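Local structure of GTPase activator-like protein (Chaetomium thermophilum, 6SSH) at residues I8-G13 with V107-G112. The protein probably acts as a GTPase activator, and the chain described here is its Rap/Ran-GAP-type domain, the TSC2 GAP domain. Numbering follows the deposited sequence.
Sequences IYIKEG and VWNDSG. With EDO (1,2-ethanediol), chain G.
Tyr-9 and Trp-108 are paired on neighbouring parallel strands, and both side chains leave the same face of the sheet. The Tyr-9 side chain runs with CG anti to the backbone N (chi1 -178°), which carries its ring along the other strand. Beyond CB and CG, CD1 lies 3.7 Å from Trp-108 CD1. CE1 comes closer, 3.5 Å from the same indole carbon. The tyrosine ring and the five-membered ring of Trp-108 are tilted by 29° and slid apart, with little overlap. CZ passes by the Asp-110 carboxylate. At the tip, OH donates to Asp-110 OD2 at 2.7 Å, on the anti lone pair. That oxygen lies at the ring edge, while the carboxylate plane stands 84° from the ring. Asp-110 OD1 takes only a weak bond from Trp-108 NE1.

On the other face, Ile-10 CD1 packs tightly on Val-107 CG1, at 3.5 Å. Ile-10 also pairs through its backbone: N donates to Trp-108 O, and O accepts from Asp-110 N. Past the strand ends, Gly-13 N bonds to Ser-111 O at 2.9 Å. Segment 107-112 turns here in an Asx turn. Asn-109 OD1 accepts from Ser-111 N, which lies above the carbonyl plane, and from Ser-111 OG, which lies in it.

Strands 2-10 and 104-109 form a parallel ladder at the centre of the mixed sheet of this Rap/Ran-GAP-type domain, with 127-134 next to the latter. Tyr-30 and Phe-33 of helix 28-37 pack on the Tyr-9 and Trp-108 face. On the Ile-8 and Ile-10 face lie Ile-20 of helix 17-21 and the loop residues Phe-115 and Phe-120.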
loop_
_atom_site.group_PDB
_atom_site.type_symbol
_atom_site.label_atom_id
_atom_site.label_comp_id
_atom_site.label_asym_id
_atom_site.label_seq_id
_atom_site.Cartn_x
_atom_site.Cartn_y
_atom_site.Cartn_z
ATOM N N ILE A 8 0.577 0.514 3.244
ATOM C CA ILE A 8 0.533 0.844 4.674
ATOM C C ILE A 8 0.608 -0.387 5.546
ATOM O O ILE A 8 -0.291 -1.253 5.446
ATOM C CB ILE A 8 -0.763 1.576 5.029
ATOM C CG1 ILE A 8 -0.992 2.805 4.124
ATOM C CG2 ILE A 8 -0.748 1.986 6.501
ATOM C CD1 ILE A 8 -2.425 3.342 4.146
ATOM N N TYR A 9 1.616 -0.536 6.382
ATOM C CA TYR A 9 1.759 -1.644 7.322
ATOM C C TYR A 9 1.116 -1.309 8.649
ATOM O O TYR A 9 1.433 -0.265 9.250
ATOM C CB TYR A 9 3.252 -1.953 7.567
ATOM C CG TYR A 9 3.440 -3.122 8.501
ATOM C CD1 TYR A 9 3.290 -4.431 8.051
ATOM C CD2 TYR A 9 3.715 -2.957 9.844
ATOM C CE1 TYR A 9 3.417 -5.501 8.900
ATOM C CE2 TYR A 9 3.850 -4.030 10.710
ATOM C CZ TYR A 9 3.694 -5.327 10.253
ATOM O OH TYR A 9 3.828 -6.357 11.136
ATOM N N ILE A 10 0.227 -2.189 9.104
ATOM C CA ILE A 10 -0.412 -2.079 10.417
ATOM C C ILE A 10 0.158 -3.128 11.358
ATOM O O ILE A 10 0.067 -4.323 11.062
ATOM C CB ILE A 10 -1.929 -2.197 10.348
ATOM C CG1 ILE A 10 -2.507 -1.273 9.281
ATOM C CG2 ILE A 10 -2.489 -1.951 11.726
ATOM C CD1 ILE A 10 -4.018 -1.332 9.170
ATOM N N LYS A 11 0.768 -2.696 12.456
ATOM C CA LYS A 11 1.411 -3.576 13.419
ATOM C C LYS A 11 0.378 -4.151 14.387
ATOM O O LYS A 11 -0.665 -3.557 14.621
ATOM C CB LYS A 11 2.518 -2.793 14.170
ATOM C CG LYS A 11 3.472 -3.601 15.024
ATOM C CD LYS A 11 4.622 -2.695 15.594
ATOM C CE LYS A 11 4.146 -1.314 16.034
ATOM N NZ LYS A 11 5.026 -0.720 17.098
ATOM N N GLU A 12 0.732 -5.260 15.025
ATOM C CA GLU A 12 -0.118 -5.894 16.010
ATOM C C GLU A 12 -0.686 -4.913 17.033
ATOM O O GLU A 12 0.078 -4.120 17.612
ATOM C CB GLU A 12 0.692 -6.955 16.751
ATOM C CG GLU A 12 -0.147 -7.762 17.753
ATOM C CD GLU A 12 0.554 -9.031 18.197
ATOM O OE1 GLU A 12 1.587 -8.919 18.888
ATOM O OE2 GLU A 12 0.059 -10.127 17.854
ATOM N N GLY A 13 -2.005 -4.925 17.237
ATOM C CA GLY A 13 -2.630 -4.086 18.228
ATOM C C GLY A 13 -3.050 -2.696 17.782
ATOM O O GLY A 13 -3.774 -2.029 18.488
ATOM N N VAL A 107 -3.107 -2.271 2.170
ATOM C CA VAL A 107 -2.958 -2.325 3.600
ATOM C C VAL A 107 -2.467 -3.691 4.022
ATOM O O VAL A 107 -3.128 -4.704 3.678
ATOM C CB VAL A 107 -4.310 -2.049 4.286
ATOM C CG1 VAL A 107 -4.208 -2.151 5.808
ATOM C CG2 VAL A 107 -4.819 -0.664 3.926
ATOM N N TRP A 108 -1.331 -3.808 4.650
ATOM C CA TRP A 108 -0.841 -5.067 5.207
ATOM C C TRP A 108 -1.292 -5.089 6.655
ATOM O O TRP A 108 -0.730 -4.408 7.517
ATOM C CB TRP A 108 0.668 -5.181 5.051
ATOM C CG TRP A 108 1.141 -6.557 5.480
ATOM C CD1 TRP A 108 1.161 -7.083 6.723
ATOM C CD2 TRP A 108 1.603 -7.613 4.589
ATOM N NE1 TRP A 108 1.625 -8.398 6.695
ATOM C CE2 TRP A 108 1.926 -8.713 5.387
ATOM C CE3 TRP A 108 1.822 -7.684 3.230
ATOM C CZ2 TRP A 108 2.419 -9.919 4.845
ATOM C CZ3 TRP A 108 2.315 -8.860 2.678
ATOM C CH2 TRP A 108 2.599 -9.965 3.494
ATOM N N ASN A 109 -2.386 -5.802 6.921
ATOM C CA ASN A 109 -3.023 -5.780 8.216
ATOM C C ASN A 109 -2.475 -6.855 9.145
ATOM O O ASN A 109 -2.987 -7.983 9.192
ATOM C CB ASN A 109 -4.521 -5.913 8.064
ATOM C CG ASN A 109 -5.218 -5.876 9.414
ATOM O OD1 ASN A 109 -4.695 -5.344 10.381
ATOM N ND2 ASN A 109 -6.421 -6.478 9.470
ATOM N N ASP A 110 -1.435 -6.535 9.893
ATOM C CA ASP A 110 -0.931 -7.380 10.951
ATOM C C ASP A 110 -1.516 -7.006 12.308
ATOM O O ASP A 110 -1.002 -7.448 13.333
ATOM C CB ASP A 110 0.583 -7.340 11.025
ATOM C CG ASP A 110 1.255 -8.487 10.316
ATOM O OD1 ASP A 110 0.548 -9.370 9.779
ATOM O OD2 ASP A 110 2.492 -8.486 10.227
ATOM N N SER A 111 -2.621 -6.276 12.367
ATOM C CA SER A 111 -3.114 -5.803 13.654
ATOM C C SER A 111 -3.700 -6.875 14.547
ATOM O O SER A 111 -3.781 -6.673 15.731
ATOM C CB SER A 111 -4.203 -4.757 13.482
ATOM O OG SER A 111 -5.403 -5.305 12.999
ATOM N N GLY A 112 -4.176 -7.956 13.941
ATOM C CA GLY A 112 -4.916 -8.999 14.667
ATOM C C GLY A 112 -6.385 -8.668 14.797
ATOM O O GLY A 112 -7.138 -9.415 15.455
HETATM C C1 EDO G . -4.133 1.732 19.854
HETATM O O1 EDO G . -4.209 0.405 20.413
HETATM C C2 EDO G . -4.272 2.879 20.866
HETATM O O2 EDO G . -3.048 3.159 21.566
#